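Local coordinates for protein phosphoribosylaminoimidazole-succinocarboxamide synthase (Saccharomyces cerevisiae, PDB 2CNQ) that catalyses the ATP-dependent joining of aspartate to the carboxylate of the imidazole ribotide CAIR, forming SAICAR in de novo purine biosynthesis, at residues Asp37-Tyr42 and Asn48-Lys53; Ile120-Gly123 and Gly127-Trp130; Leu236-Ser241 and Ala290-Ala295; Lys260-Asp265 and Val285-Ala290. All coordinates share one frame; numbering follows the deposited sequence. Where two conformers were deposited one is given.

Contact 1 (Asp37-Tyr42 and Asn48-Lys53); sequences DRISAY and NSIPEK. With ADP (adenosine-5'-diphosphate), chain F.
Asp37 reaches across to the turn that leads into helix 53-67 and is held there along its whole length. Its CB lies against Ile50 O, and Asp37 CB is 3.8 Å from Ser49 CB. With CG turned beside its own backbone N (chi1 -67°), the carboxylate carbon comes over the peptide of Glu52, and OD1 accepts from Glu52 N at 2.9 Å, the donor standing well above the carboxylate plane. OD2 goes on to a salt bridge with Arg105 and a hydrogen bond from Gly54 N. Glu52, the third residue of a type II turn from Ile50 to Lys53, is also the N-cap of the helix, so the carboxylate sits at a helix N-terminus, which probably stabilises its negative charge. Were Asp37 an alanine, Glu52 N and Gly54 N would probably lose their acceptor and Arg105 its ionic mate, leaving the start of the helix less firmly fixed.

The backbone adds a nearly straight bond, Ile50 N to Asp37 O at 2.9 Å. Lys53, extended until its last bend, brings NZ in the carbonyl plane of Arg38 O at 2.9 Å; water 1 bridges the same two atoms, and NZ also makes a salt bridge with Asp239. On the way its CE packs on Ile39 CD1 at 3.7 Å, while Ile39 CG2 meets Ile50 CG1.

Downstream, Tyr42 N donates to ADP O1A at 2.8 Å, making the far end of 37-42 part of the nucleotide pocket. Helix 282-300 lies against Ile39, Ile50 and Lys53, and helix 261-269 against Ile39 and Ala41, placing the contact between helix 53-67 and these two C-terminal helices.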
# COMPACT_ATOMS: atom_id res chain seq x y z
N ASP A 37 -13.80 -0.96 1.29
CA ASP A 37 -13.51 -2.15 2.02
C ASP A 37 -13.27 -3.32 1.13
O ASP A 37 -13.18 -4.43 1.61
CB ASP A 37 -14.61 -2.41 3.00
CG ASP A 37 -14.64 -1.38 4.07
OD1 ASP A 37 -15.72 -1.18 4.65
OD2 ASP A 37 -13.61 -0.77 4.36
N ARG A 38 -13.16 -3.09 -0.16
CA ARG A 38 -12.83 -4.15 -1.04
C ARG A 38 -11.45 -4.68 -0.73
O ARG A 38 -10.59 -3.99 -0.23
CB ARG A 38 -12.85 -3.66 -2.48
CG ARG A 38 -14.22 -3.19 -2.92
CD ARG A 38 -14.28 -2.90 -4.38
NE ARG A 38 -13.36 -1.88 -4.82
CZ ARG A 38 -13.67 -0.62 -5.04
NH1 ARG A 38 -12.78 0.20 -5.54
NH2 ARG A 38 -14.87 -0.16 -4.77
N ILE A 39 -11.24 -5.92 -1.06
CA ILE A 39 -9.92 -6.49 -0.94
C ILE A 39 -9.69 -7.33 -2.14
O ILE A 39 -10.60 -7.94 -2.67
CB ILE A 39 -9.78 -7.27 0.36
CG1 ILE A 39 -8.35 -7.74 0.57
CG2 ILE A 39 -10.75 -8.41 0.43
CD1 ILE A 39 -8.09 -8.23 1.97
N SER A 40 -8.47 -7.35 -2.59
CA SER A 40 -8.10 -8.06 -3.77
C SER A 40 -6.88 -8.86 -3.49
O SER A 40 -6.13 -8.60 -2.59
CB SER A 40 -7.81 -7.06 -4.86
OG SER A 40 -6.74 -6.22 -4.50
N ALA A 41 -6.68 -9.87 -4.30
CA ALA A 41 -5.45 -10.63 -4.22
C ALA A 41 -5.22 -11.14 -5.60
O ALA A 41 -6.15 -11.50 -6.30
CB ALA A 41 -5.58 -11.74 -3.26
N TYR A 42 -3.97 -11.17 -6.00
CA TYR A 42 -3.63 -11.60 -7.32
C TYR A 42 -4.44 -10.84 -8.35
O TYR A 42 -4.83 -11.39 -9.37
CB TYR A 42 -3.76 -13.09 -7.47
CG TYR A 42 -3.00 -13.83 -6.42
CD1 TYR A 42 -1.64 -13.86 -6.42
CD2 TYR A 42 -3.66 -14.50 -5.43
CE1 TYR A 42 -0.96 -14.56 -5.47
CE2 TYR A 42 -3.01 -15.19 -4.48
CZ TYR A 42 -1.67 -15.22 -4.49
OH TYR A 42 -1.03 -15.96 -3.53
N ASN A 48 -16.59 -10.34 -1.36
CA ASN A 48 -16.96 -9.68 -0.17
C ASN A 48 -15.84 -8.82 0.35
O ASN A 48 -14.71 -8.88 -0.08
CB ASN A 48 -17.47 -10.66 0.86
CG ASN A 48 -16.54 -11.80 1.16
OD1 ASN A 48 -15.70 -12.19 0.37
ND2 ASN A 48 -16.75 -12.39 2.32
N SER A 49 -16.21 -7.95 1.24
CA SER A 49 -15.36 -6.93 1.74
C SER A 49 -14.85 -7.27 3.13
O SER A 49 -15.28 -8.21 3.77
CB SER A 49 -16.18 -5.64 1.72
OG SER A 49 -16.24 -5.05 0.38
N ILE A 50 -13.89 -6.48 3.56
CA ILE A 50 -13.38 -6.54 4.91
C ILE A 50 -13.88 -5.28 5.57
O ILE A 50 -13.41 -4.21 5.26
CB ILE A 50 -11.87 -6.58 4.93
CG1 ILE A 50 -11.26 -7.73 4.12
CG2 ILE A 50 -11.38 -6.62 6.35
CD1 ILE A 50 -11.58 -9.10 4.56
N PRO A 51 -14.85 -5.36 6.46
CA PRO A 51 -15.42 -4.14 6.98
C PRO A 51 -14.38 -3.25 7.57
O PRO A 51 -13.55 -3.66 8.37
CB PRO A 51 -16.40 -4.62 8.04
CG PRO A 51 -16.80 -5.96 7.53
CD PRO A 51 -15.58 -6.55 6.91
N GLU A 52 -14.45 -2.00 7.18
CA GLU A 52 -13.58 -0.95 7.66
C GLU A 52 -12.14 -1.08 7.27
O GLU A 52 -11.34 -0.29 7.67
CB GLU A 52 -13.72 -0.70 9.15
CG GLU A 52 -15.12 -0.25 9.52
CD GLU A 52 -16.10 -1.38 9.63
OE1 GLU A 52 -15.77 -2.35 10.35
OE2 GLU A 52 -17.20 -1.32 9.06
N LYS A 53 -11.81 -2.03 6.42
CA LYS A 53 -10.45 -2.11 5.93
C LYS A 53 -10.03 -0.80 5.34
O LYS A 53 -8.90 -0.39 5.52
CB LYS A 53 -10.38 -3.21 4.92
CG LYS A 53 -9.06 -3.32 4.23
CD LYS A 53 -9.04 -4.52 3.33
CE LYS A 53 -7.84 -4.54 2.44
NZ LYS A 53 -8.05 -3.70 1.23
PB ADP F . -3.88 -6.91 -5.83
O1B ADP F . -5.16 -6.70 -6.57
O2B ADP F . -2.69 -6.26 -6.48
O3B ADP F . -4.06 -6.62 -4.36
PA ADP F . -2.12 -8.63 -5.08
O1A ADP F . -1.85 -9.99 -4.56
O2A ADP F . -1.93 -7.69 -3.95
O3A ADP F . -3.46 -8.46 -5.89
O5' ADP F . -1.07 -8.19 -6.17
C5' ADP F . 0.23 -7.84 -5.75
C4' ADP F . 1.20 -7.64 -6.89
O4' ADP F . 1.39 -8.91 -7.51
C3' ADP F . 0.63 -6.68 -7.91
O3' ADP F . 1.68 -5.96 -8.52
C2' ADP F . -0.01 -7.63 -8.88
O2' ADP F . -0.06 -7.07 -10.17
C1' ADP F . 0.92 -8.81 -8.84
N9 ADP F . 0.26 -10.07 -9.17
C8 ADP F . -0.96 -10.39 -8.78
N7 ADP F . -1.30 -11.61 -9.24
C5 ADP F . -0.26 -12.06 -9.92
C6 ADP F . -0.02 -13.31 -10.62
N6 ADP F . -1.01 -14.24 -10.65
N1 ADP F . 1.18 -13.44 -11.21
C2 ADP F . 2.13 -12.46 -11.16
N3 ADP F . 1.97 -11.28 -10.51
C4 ADP F . 0.79 -11.05 -9.88
O HOH W 1 -10.15 -2.10 1.55
O HOH W 2 -13.72 -7.20 -1.95
O HOH W 3 -6.71 -5.22 -1.45

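Contact 2 (Ile120-Gly123 and Gly127-Trp130); sequences IVRG and GSAW. With AMZ (aminoimidazole 4-carboxamide ribonucleotide), chain C.
Arg122 and Ser128 converge on the phosphate of the bound ribonucleotide AMZ, and hydrogen bonds to that group carry most of the contact. The guanidinium meets it edge-on as a two-pronged donor: NH1 bonds AMZ OP2 at 2.9 Å and NH2 bonds AMZ OP1 at 2.9 Å, both almost straight. Ser128 N gives OP2 a further bond of 2.8 Å, and Ser128 OG lies 2.6 Å from OP1.

This is a phosphate site built from the end of strand 113-122 and the first turn of helix 127-136, whose N-terminal dipole would add to the positive field. Gly127 has positive phi, and a CB there would collide with OP2, so the phosphate comes right up to the chain.

Apolar contact sandwiches the guanidinium and helps to fix its rotation. Ala129 CB packs on one face and touches CD at 3.5 Å; Ile120 CG2 covers the opposite face near the rim. The chain, extended from CG to NE, carries the group in between them. A leucine in place of Arg122 would probably cost the phosphate the guanidinium's paired donors, leaving OP2 with the bond from Ser128 N, and its charge less well balanced. NH2 has a second partner in His140, while Ile120 CD1 lies 3.7 Å from AMZ C5.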
# COMPACT_ATOMS: atom_id res chain seq x y z
N ILE A 120 8.60 -0.66 -5.06
CA ILE A 120 8.72 -1.67 -4.06
C ILE A 120 10.09 -1.61 -3.46
O ILE A 120 11.08 -1.50 -4.16
CB ILE A 120 8.46 -3.02 -4.64
CG1 ILE A 120 7.04 -3.10 -5.14
CG2 ILE A 120 8.76 -4.13 -3.67
CD1 ILE A 120 6.82 -4.20 -6.12
N VAL A 121 10.14 -1.67 -2.15
CA VAL A 121 11.36 -1.84 -1.41
C VAL A 121 11.25 -3.10 -0.63
O VAL A 121 10.26 -3.33 0.02
CB VAL A 121 11.65 -0.67 -0.50
CG1 VAL A 121 12.96 -0.91 0.22
CG2 VAL A 121 11.70 0.60 -1.27
N ARG A 122 12.29 -3.90 -0.70
CA ARG A 122 12.36 -5.13 0.03
C ARG A 122 13.47 -5.06 1.03
O ARG A 122 14.61 -4.88 0.68
CB ARG A 122 12.59 -6.29 -0.88
CG ARG A 122 11.60 -6.36 -1.99
CD ARG A 122 11.91 -7.52 -2.88
NE ARG A 122 11.08 -7.49 -4.06
CZ ARG A 122 9.90 -8.03 -4.15
NH1 ARG A 122 9.42 -8.80 -3.22
NH2 ARG A 122 9.20 -7.80 -5.24
N GLY A 123 13.12 -5.21 2.28
CA GLY A 123 14.13 -5.38 3.30
C GLY A 123 14.50 -6.80 3.54
O GLY A 123 15.58 -7.08 4.05
N GLY A 127 8.27 -13.55 -1.10
CA GLY A 127 7.40 -13.25 -2.18
C GLY A 127 8.06 -13.48 -3.50
O GLY A 127 8.78 -14.45 -3.70
N SER A 128 7.85 -12.55 -4.40
CA SER A 128 8.36 -12.77 -5.73
C SER A 128 9.86 -12.70 -5.76
O SER A 128 10.48 -13.30 -6.61
CB SER A 128 7.73 -11.79 -6.68
OG SER A 128 8.18 -10.50 -6.48
N ALA A 129 10.45 -11.99 -4.85
CA ALA A 129 11.89 -11.90 -4.79
C ALA A 129 12.49 -13.22 -4.42
O ALA A 129 13.51 -13.62 -4.96
CB ALA A 129 12.30 -10.85 -3.81
N TRP A 130 11.92 -13.87 -3.44
CA TRP A 130 12.42 -15.15 -3.03
C TRP A 130 12.29 -16.15 -4.15
O TRP A 130 13.19 -16.91 -4.41
CB TRP A 130 11.66 -15.59 -1.80
CG TRP A 130 12.05 -16.94 -1.35
CD1 TRP A 130 11.25 -18.02 -1.32
CD2 TRP A 130 13.34 -17.38 -0.89
NE1 TRP A 130 11.95 -19.10 -0.88
CE2 TRP A 130 13.23 -18.73 -0.59
CE3 TRP A 130 14.57 -16.75 -0.69
CZ2 TRP A 130 14.30 -19.48 -0.13
CZ3 TRP A 130 15.62 -17.49 -0.21
CH2 TRP A 130 15.48 -18.83 0.08
O5 AMZ C . -0.58 -3.08 -5.03
C6 AMZ C . 0.34 -3.47 -5.72
N2 AMZ C . 0.35 -3.39 -7.04
C3A AMZ C . 1.52 -4.04 -5.10
C7A AMZ C . 1.71 -4.25 -3.77
N3 AMZ C . 0.96 -3.95 -2.69
N1 AMZ C . 2.60 -4.48 -5.78
C5 AMZ C . 3.44 -4.94 -4.89
N AMZ C . 2.90 -4.82 -3.65
C1 AMZ C . 3.56 -5.16 -2.42
C2 AMZ C . 3.22 -6.52 -1.88
C3 AMZ C . 4.44 -6.87 -1.08
O2 AMZ C . 4.32 -6.20 0.15
O1 AMZ C . 2.03 -6.45 -1.12
O AMZ C . 4.93 -5.23 -2.71
C AMZ C . 5.54 -6.24 -1.92
C4 AMZ C . 6.27 -7.20 -2.80
O3 AMZ C . 5.32 -8.03 -3.44
P AMZ C . 5.85 -9.27 -4.30
OP1 AMZ C . 6.49 -8.71 -5.53
O4 AMZ C . 4.60 -10.05 -4.61
OP2 AMZ C . 6.84 -10.05 -3.49

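Contact 3 (Leu236-Ser241 and Ala290-Ala295); sequences LTPDSS and AKYIEA. With AMZ (aminoimidazole 4-carboxamide ribonucleotide), chain C.
Pro238 and Tyr292 bring the two backbones together, with their CA atoms 5.9 Å apart. Segment 290-295 is continuous helix, part of 282-300. Segment 236-241 is an irregular loop interrupting the long strand 228-245, and its bend is tied by an ST motif: Thr237 OG1 accepts from Ser240 N at 3.2 Å. Ser240 OG in turn accepts from Thr237 N, and Ser241 OG donates to Thr237 O, so hydroxyls fold the loop tightly on itself. The loop forms part of the AMZ pocket, with Asp239 O 3.1 Å from AMZ N3, while the helix backs its other side.

Across the contact the proline lies on the tyrosine. Pro238 CB stands 3.5 Å from the ring centroid of Tyr292 and only 8° off the normal, a CH-pi contact over the middle of the face. CG of the same proline slides along the CD1 side and, at its far side, reaches Ala295 CB at 4.1 Å, extending the apolar patch by one helical turn. Tyr292 CG is turned beside its own backbone N (chi1 -84°), which sends the ring outward from the helix, its face against the proline, and carries the hydroxyl on toward Asp239.

That carboxylate is gripped by two donors. OD1 takes a salt bridge from Lys53 of helix 53-67, which helps to fix the orientation of the carboxylate. OD2 takes the phenol: Tyr292 OH donates to Asp239 OD2 at 2.6 Å, arriving nearly along the C-O axis, with ring and carboxylate planes 85° apart.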
# COMPACT_ATOMS: atom_id res chain seq x y z
N LEU A 236 2.44 2.03 3.49
CA LEU A 236 2.75 1.07 4.53
C LEU A 236 1.49 0.60 5.20
O LEU A 236 1.35 0.57 6.41
CB LEU A 236 3.77 1.63 5.48
CG LEU A 236 5.15 1.60 4.89
CD1 LEU A 236 6.04 2.60 5.57
CD2 LEU A 236 5.74 0.21 5.00
N THR A 237 0.59 0.13 4.37
CA THR A 237 -0.58 -0.54 4.85
C THR A 237 -0.39 -2.01 4.66
O THR A 237 0.49 -2.45 3.98
CB THR A 237 -1.82 -0.09 4.16
OG1 THR A 237 -1.84 -0.70 2.87
CG2 THR A 237 -1.92 1.41 4.05
N PRO A 238 -1.29 -2.81 5.21
CA PRO A 238 -1.14 -4.24 5.04
C PRO A 238 -1.59 -4.70 3.70
O PRO A 238 -1.39 -5.84 3.37
CB PRO A 238 -1.92 -4.83 6.21
CG PRO A 238 -2.21 -3.66 7.11
CD PRO A 238 -2.31 -2.50 6.20
N ASP A 239 -2.16 -3.80 2.89
CA ASP A 239 -2.31 -4.09 1.48
C ASP A 239 -1.00 -3.86 0.76
O ASP A 239 -0.66 -4.61 -0.13
CB ASP A 239 -3.36 -3.20 0.83
CG ASP A 239 -4.74 -3.70 0.92
OD1 ASP A 239 -5.62 -3.02 0.37
OD2 ASP A 239 -4.98 -4.78 1.43
N SER A 240 -0.28 -2.83 1.10
CA SER A 240 0.88 -2.44 0.36
C SER A 240 2.16 -3.05 0.86
O SER A 240 3.19 -2.81 0.28
CB SER A 240 1.03 -0.95 0.36
OG SER A 240 1.43 -0.47 1.59
N SER A 241 2.10 -3.83 1.92
CA SER A 241 3.28 -4.26 2.62
C SER A 241 3.11 -5.61 3.15
O SER A 241 2.00 -6.09 3.31
CB SER A 241 3.52 -3.35 3.81
OG SER A 241 3.37 -2.00 3.46
N ALA A 290 -8.48 -8.93 11.35
CA ALA A 290 -7.77 -8.87 12.60
C ALA A 290 -6.31 -8.73 12.39
O ALA A 290 -5.65 -8.06 13.15
CB ALA A 290 -8.08 -10.09 13.42
N LYS A 291 -5.76 -9.38 11.39
CA LYS A 291 -4.35 -9.22 11.10
C LYS A 291 -4.05 -7.80 10.73
O LYS A 291 -3.05 -7.26 11.15
CB LYS A 291 -3.96 -10.16 9.99
CG LYS A 291 -3.75 -11.55 10.49
CD LYS A 291 -3.57 -12.53 9.32
CE LYS A 291 -3.24 -13.92 9.75
NZ LYS A 291 -2.02 -14.00 10.57
N TYR A 292 -4.89 -7.20 9.90
CA TYR A 292 -4.65 -5.85 9.50
C TYR A 292 -4.70 -4.96 10.70
O TYR A 292 -3.90 -4.05 10.83
CB TYR A 292 -5.69 -5.39 8.49
CG TYR A 292 -5.38 -5.76 7.08
CD1 TYR A 292 -5.47 -4.79 6.11
CD2 TYR A 292 -5.03 -7.03 6.70
CE1 TYR A 292 -5.22 -5.08 4.80
CE2 TYR A 292 -4.79 -7.33 5.39
CZ TYR A 292 -4.90 -6.35 4.44
OH TYR A 292 -4.67 -6.71 3.17
N ILE A 293 -5.68 -5.18 11.55
CA ILE A 293 -5.81 -4.32 12.72
C ILE A 293 -4.63 -4.51 13.64
O ILE A 293 -4.17 -3.55 14.21
CB ILE A 293 -7.15 -4.58 13.39
CG1 ILE A 293 -8.24 -3.96 12.54
CG2 ILE A 293 -7.16 -4.03 14.78
CD1 ILE A 293 -9.63 -4.39 12.88
N GLU A 294 -4.13 -5.72 13.77
CA GLU A 294 -2.97 -5.91 14.61
C GLU A 294 -1.79 -5.16 14.06
O GLU A 294 -1.06 -4.54 14.79
CB GLU A 294 -2.68 -7.37 14.75
CG GLU A 294 -1.49 -7.68 15.61
CD GLU A 294 -1.66 -7.32 17.06
OE1 GLU A 294 -0.68 -7.51 17.79
OE2 GLU A 294 -2.74 -6.96 17.51
N ALA A 295 -1.59 -5.23 12.75
CA ALA A 295 -0.53 -4.45 12.17
C ALA A 295 -0.74 -2.99 12.47
O ALA A 295 0.18 -2.30 12.85
CB ALA A 295 -0.47 -4.67 10.70
O5 AMZ C . -0.58 -3.08 -5.03
C6 AMZ C . 0.34 -3.47 -5.72
N2 AMZ C . 0.35 -3.39 -7.04
C3A AMZ C . 1.52 -4.04 -5.10
C7A AMZ C . 1.71 -4.25 -3.77
N3 AMZ C . 0.96 -3.95 -2.69
N1 AMZ C . 2.60 -4.48 -5.78
C5 AMZ C . 3.44 -4.94 -4.89
N AMZ C . 2.90 -4.82 -3.65
C1 AMZ C . 3.56 -5.16 -2.42
C2 AMZ C . 3.22 -6.52 -1.88
C3 AMZ C . 4.44 -6.87 -1.08
O2 AMZ C . 4.32 -6.20 0.15
O1 AMZ C . 2.03 -6.45 -1.12
O AMZ C . 4.93 -5.23 -2.71
C AMZ C . 5.54 -6.24 -1.92
C4 AMZ C . 6.27 -7.20 -2.80
O3 AMZ C . 5.32 -8.03 -3.44
P AMZ C . 5.85 -9.27 -4.30
OP1 AMZ C . 6.49 -8.71 -5.53
O4 AMZ C . 4.60 -10.05 -4.61
OP2 AMZ C . 6.84 -10.05 -3.49

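Contact 4 (Lys260-Asp265 and Val285-Ala290); sequences KQFLRD and VDRTRA. With ADP (adenosine-5'-diphosphate), chain F; AMZ (aminoimidazole 4-carboxamide ribonucleotide), chain C; SO4 (sulfate ion), chain J.
Phe262 fits against Thr288 and Arg287, and the difference between those two neighbours divides the contact. On the buried side Thr288 OG1 lies in the plane of the phenyl ring, at its edge, 3.3 Å from Phe262 CD1. The hydroxyl is bonded back to Ile284 O of its own helix, so it meets the ring with its polar need already met. Leu263 CB approaches the same OG1 at 4.3 Å, and beyond it the leucine continues onto Ile284 and Ile39. Phe262 gets there by holding CG anti to its backbone N (chi1 170°), which directs the ring toward helix 282-300.

The two helices, 261-269 and 282-300, form a nearly antiparallel pair, their short axes 9.8 Å apart at an angle of 151°. No hydrogen bond crosses between the segments.

The outer side is looser and belongs to exposed Arg287. Its chain bends at chi3, and in the conformer given, one of two deposited, the edge of the ring at CZ and CE2 meets a face of the guanidinium, with Arg287 NH2 3.4 Å from Phe262 CE2; the planes are 55° apart. NH1 is anchored by a salt bridge to Asp283.

Away from the interface, the first helix turns its other flank to the active site. Arg264 NE bonds ADP O1A at 2.8 Å, and its NH2 serves both ADP O2A at 2.8 Å and AMZ O1 at 2.9 Å, so that the edge of the guanidinium ties the two ligands together.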
# COMPACT_ATOMS: atom_id res chain seq x y z
N LYS A 260 -1.92 -8.72 3.74
CA LYS A 260 -2.70 -9.39 2.75
C LYS A 260 -2.18 -10.74 2.43
O LYS A 260 -2.89 -11.51 1.81
CB LYS A 260 -2.73 -8.58 1.47
CG LYS A 260 -3.84 -9.03 0.55
CD LYS A 260 -3.68 -8.55 -0.86
CE LYS A 260 -3.75 -7.07 -0.97
NZ LYS A 260 -4.13 -6.68 -2.36
N GLN A 261 -0.93 -11.03 2.74
CA GLN A 261 -0.40 -12.32 2.40
C GLN A 261 -1.22 -13.43 2.98
O GLN A 261 -1.31 -14.48 2.39
CB GLN A 261 1.05 -12.46 2.82
CG GLN A 261 1.74 -13.57 2.11
CD GLN A 261 1.86 -13.28 0.65
OE1 GLN A 261 2.15 -12.16 0.26
NE2 GLN A 261 1.62 -14.28 -0.18
N PHE A 262 -1.85 -13.22 4.11
CA PHE A 262 -2.69 -14.23 4.67
C PHE A 262 -3.76 -14.62 3.66
O PHE A 262 -4.05 -15.78 3.46
CB PHE A 262 -3.33 -13.68 5.90
CG PHE A 262 -4.38 -14.56 6.43
CD1 PHE A 262 -5.69 -14.18 6.33
CD2 PHE A 262 -4.07 -15.78 6.98
CE1 PHE A 262 -6.69 -14.99 6.77
CE2 PHE A 262 -5.06 -16.59 7.43
CZ PHE A 262 -6.38 -16.20 7.32
N LEU A 263 -4.39 -13.62 3.06
CA LEU A 263 -5.45 -13.88 2.11
C LEU A 263 -4.88 -14.47 0.87
O LEU A 263 -5.42 -15.42 0.35
CB LEU A 263 -6.20 -12.61 1.80
CG LEU A 263 -7.22 -12.77 0.71
CD1 LEU A 263 -8.31 -13.76 1.08
CD2 LEU A 263 -7.80 -11.44 0.34
N ARG A 264 -3.80 -13.92 0.37
CA ARG A 264 -3.19 -14.48 -0.81
C ARG A 264 -2.92 -15.94 -0.61
O ARG A 264 -3.22 -16.77 -1.47
CB ARG A 264 -1.89 -13.78 -1.08
CG ARG A 264 -2.01 -12.35 -1.48
CD ARG A 264 -0.66 -11.80 -1.69
NE ARG A 264 -0.70 -10.39 -2.02
CZ ARG A 264 -0.04 -9.45 -1.37
NH1 ARG A 264 0.73 -9.73 -0.35
NH2 ARG A 264 -0.20 -8.21 -1.76
N ASP A 265 -2.32 -16.27 0.50
CA ASP A 265 -1.96 -17.63 0.74
C ASP A 265 -3.15 -18.51 0.90
O ASP A 265 -3.14 -19.64 0.45
CB ASP A 265 -1.04 -17.71 1.94
CG ASP A 265 0.34 -17.16 1.68
OD1 ASP A 265 1.08 -17.07 2.67
OD2 ASP A 265 0.68 -16.83 0.55
N VAL A 285 -12.42 -13.56 6.39
CA VAL A 285 -12.67 -12.14 6.55
C VAL A 285 -12.18 -11.71 7.88
O VAL A 285 -11.46 -10.73 8.02
CB VAL A 285 -14.16 -11.84 6.43
CG1 VAL A 285 -14.44 -10.42 6.80
CG2 VAL A 285 -14.65 -12.15 5.06
N ASP A 286 -12.60 -12.42 8.90
CA ASP A 286 -12.31 -11.98 10.24
C ASP A 286 -10.84 -12.04 10.53
O ASP A 286 -10.29 -11.15 11.13
CB ASP A 286 -13.07 -12.83 11.22
CG ASP A 286 -14.56 -12.62 11.16
OD1 ASP A 286 -15.24 -13.42 11.81
OD2 ASP A 286 -15.03 -11.66 10.54
N ARG A 287 -10.19 -13.09 10.08
CA ARG A 287 -8.78 -13.25 10.35
C ARG A 287 -7.97 -12.22 9.61
O ARG A 287 -7.00 -11.71 10.11
CB ARG A 287 -8.37 -14.66 9.98
CG ARG A 287 -8.88 -15.66 11.00
CD ARG A 287 -8.84 -17.08 10.49
NE ARG A 287 -7.48 -17.54 10.36
CZ ARG A 287 -7.16 -18.68 9.77
NH1 ARG A 287 -8.09 -19.47 9.24
NH2 ARG A 287 -5.89 -19.04 9.69
N THR A 288 -8.39 -11.93 8.40
CA THR A 288 -7.71 -10.91 7.65
C THR A 288 -7.86 -9.58 8.33
O THR A 288 -6.92 -8.85 8.52
CB THR A 288 -8.30 -10.83 6.25
OG1 THR A 288 -8.08 -12.06 5.60
CG2 THR A 288 -7.63 -9.78 5.44
N ARG A 289 -9.09 -9.25 8.70
CA ARG A 289 -9.36 -8.01 9.33
C ARG A 289 -8.52 -7.87 10.57
O ARG A 289 -7.94 -6.85 10.84
CB ARG A 289 -10.82 -7.92 9.65
CG ARG A 289 -11.25 -6.54 10.06
CD ARG A 289 -12.71 -6.52 10.32
NE ARG A 289 -13.22 -5.21 10.61
CZ ARG A 289 -13.27 -4.67 11.80
NH1 ARG A 289 -12.86 -5.30 12.85
NH2 ARG A 289 -13.77 -3.46 11.92
N ALA A 290 -8.48 -8.93 11.35
CA ALA A 290 -7.77 -8.87 12.60
C ALA A 290 -6.31 -8.73 12.39
O ALA A 290 -5.65 -8.06 13.15
CB ALA A 290 -8.08 -10.09 13.42
PB ADP F . -3.88 -6.91 -5.83
O1B ADP F . -5.16 -6.70 -6.57
O2B ADP F . -2.69 -6.26 -6.48
O3B ADP F . -4.06 -6.62 -4.36
PA ADP F . -2.12 -8.63 -5.08
O1A ADP F . -1.85 -9.99 -4.56
O2A ADP F . -1.93 -7.69 -3.95
O3A ADP F . -3.46 -8.46 -5.89
O5' ADP F . -1.07 -8.19 -6.17
C5' ADP F . 0.23 -7.84 -5.75
C4' ADP F . 1.20 -7.64 -6.89
O4' ADP F . 1.39 -8.91 -7.51
C3' ADP F . 0.63 -6.68 -7.91
O3' ADP F . 1.68 -5.96 -8.52
C2' ADP F . -0.01 -7.63 -8.88
O2' ADP F . -0.06 -7.07 -10.17
C1' ADP F . 0.92 -8.81 -8.84
N9 ADP F . 0.26 -10.07 -9.17
C8 ADP F . -0.96 -10.39 -8.78
N7 ADP F . -1.30 -11.61 -9.24
C5 ADP F . -0.26 -12.06 -9.92
C6 ADP F . -0.02 -13.31 -10.62
N6 ADP F . -1.01 -14.24 -10.65
N1 ADP F . 1.18 -13.44 -11.21
C2 ADP F . 2.13 -12.46 -11.16
N3 ADP F . 1.97 -11.28 -10.51
C4 ADP F . 0.79 -11.05 -9.88
O5 AMZ C . -0.58 -3.08 -5.03
C6 AMZ C . 0.34 -3.47 -5.72
N2 AMZ C . 0.35 -3.39 -7.04
C3A AMZ C . 1.52 -4.04 -5.10
C7A AMZ C . 1.71 -4.25 -3.77
N3 AMZ C . 0.96 -3.95 -2.69
N1 AMZ C . 2.60 -4.48 -5.78
C5 AMZ C . 3.44 -4.94 -4.89
N AMZ C . 2.90 -4.82 -3.65
C1 AMZ C . 3.56 -5.16 -2.42
C2 AMZ C . 3.22 -6.52 -1.88
C3 AMZ C . 4.44 -6.87 -1.08
O2 AMZ C . 4.32 -6.20 0.15
O1 AMZ C . 2.03 -6.45 -1.12
O AMZ C . 4.93 -5.23 -2.71
C AMZ C . 5.54 -6.24 -1.92
C4 AMZ C . 6.27 -7.20 -2.80
O3 AMZ C . 5.32 -8.03 -3.44
P AMZ C . 5.85 -9.27 -4.30
OP1 AMZ C . 6.49 -8.71 -5.53
O4 AMZ C . 4.60 -10.05 -4.61
OP2 AMZ C . 6.84 -10.05 -3.49
S SO4 J . -13.99 -3.53 15.68
O1 SO4 J . -15.25 -4.29 15.71
O2 SO4 J . -13.87 -2.73 16.88
O3 SO4 J . -12.89 -4.46 15.51
O4 SO4 J . -14.01 -2.61 14.55

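How the contacts relate
Contact 3 is wholly buried near the centre of the chain, and contact 2 is buried too; contacts 1 and 4 are partly buried, with contact 4 reaching solvent. Contacts 1, 3 and 4 form one touching cluster. Helix 282-300 supplies a segment to contacts 3 and 4, and its Arg289 bonds Pro51 and Glu52 of contact 1, while Lys53 bridges from contact 1 to Asp239 of contact 3. Contact 2 stands apart, its centre about 17 Å from that of contact 3, yet both border AMZ. Carboxylates organise contacts 1 and 3, phosphate binding contact 2, and ring-edge packing contact 4.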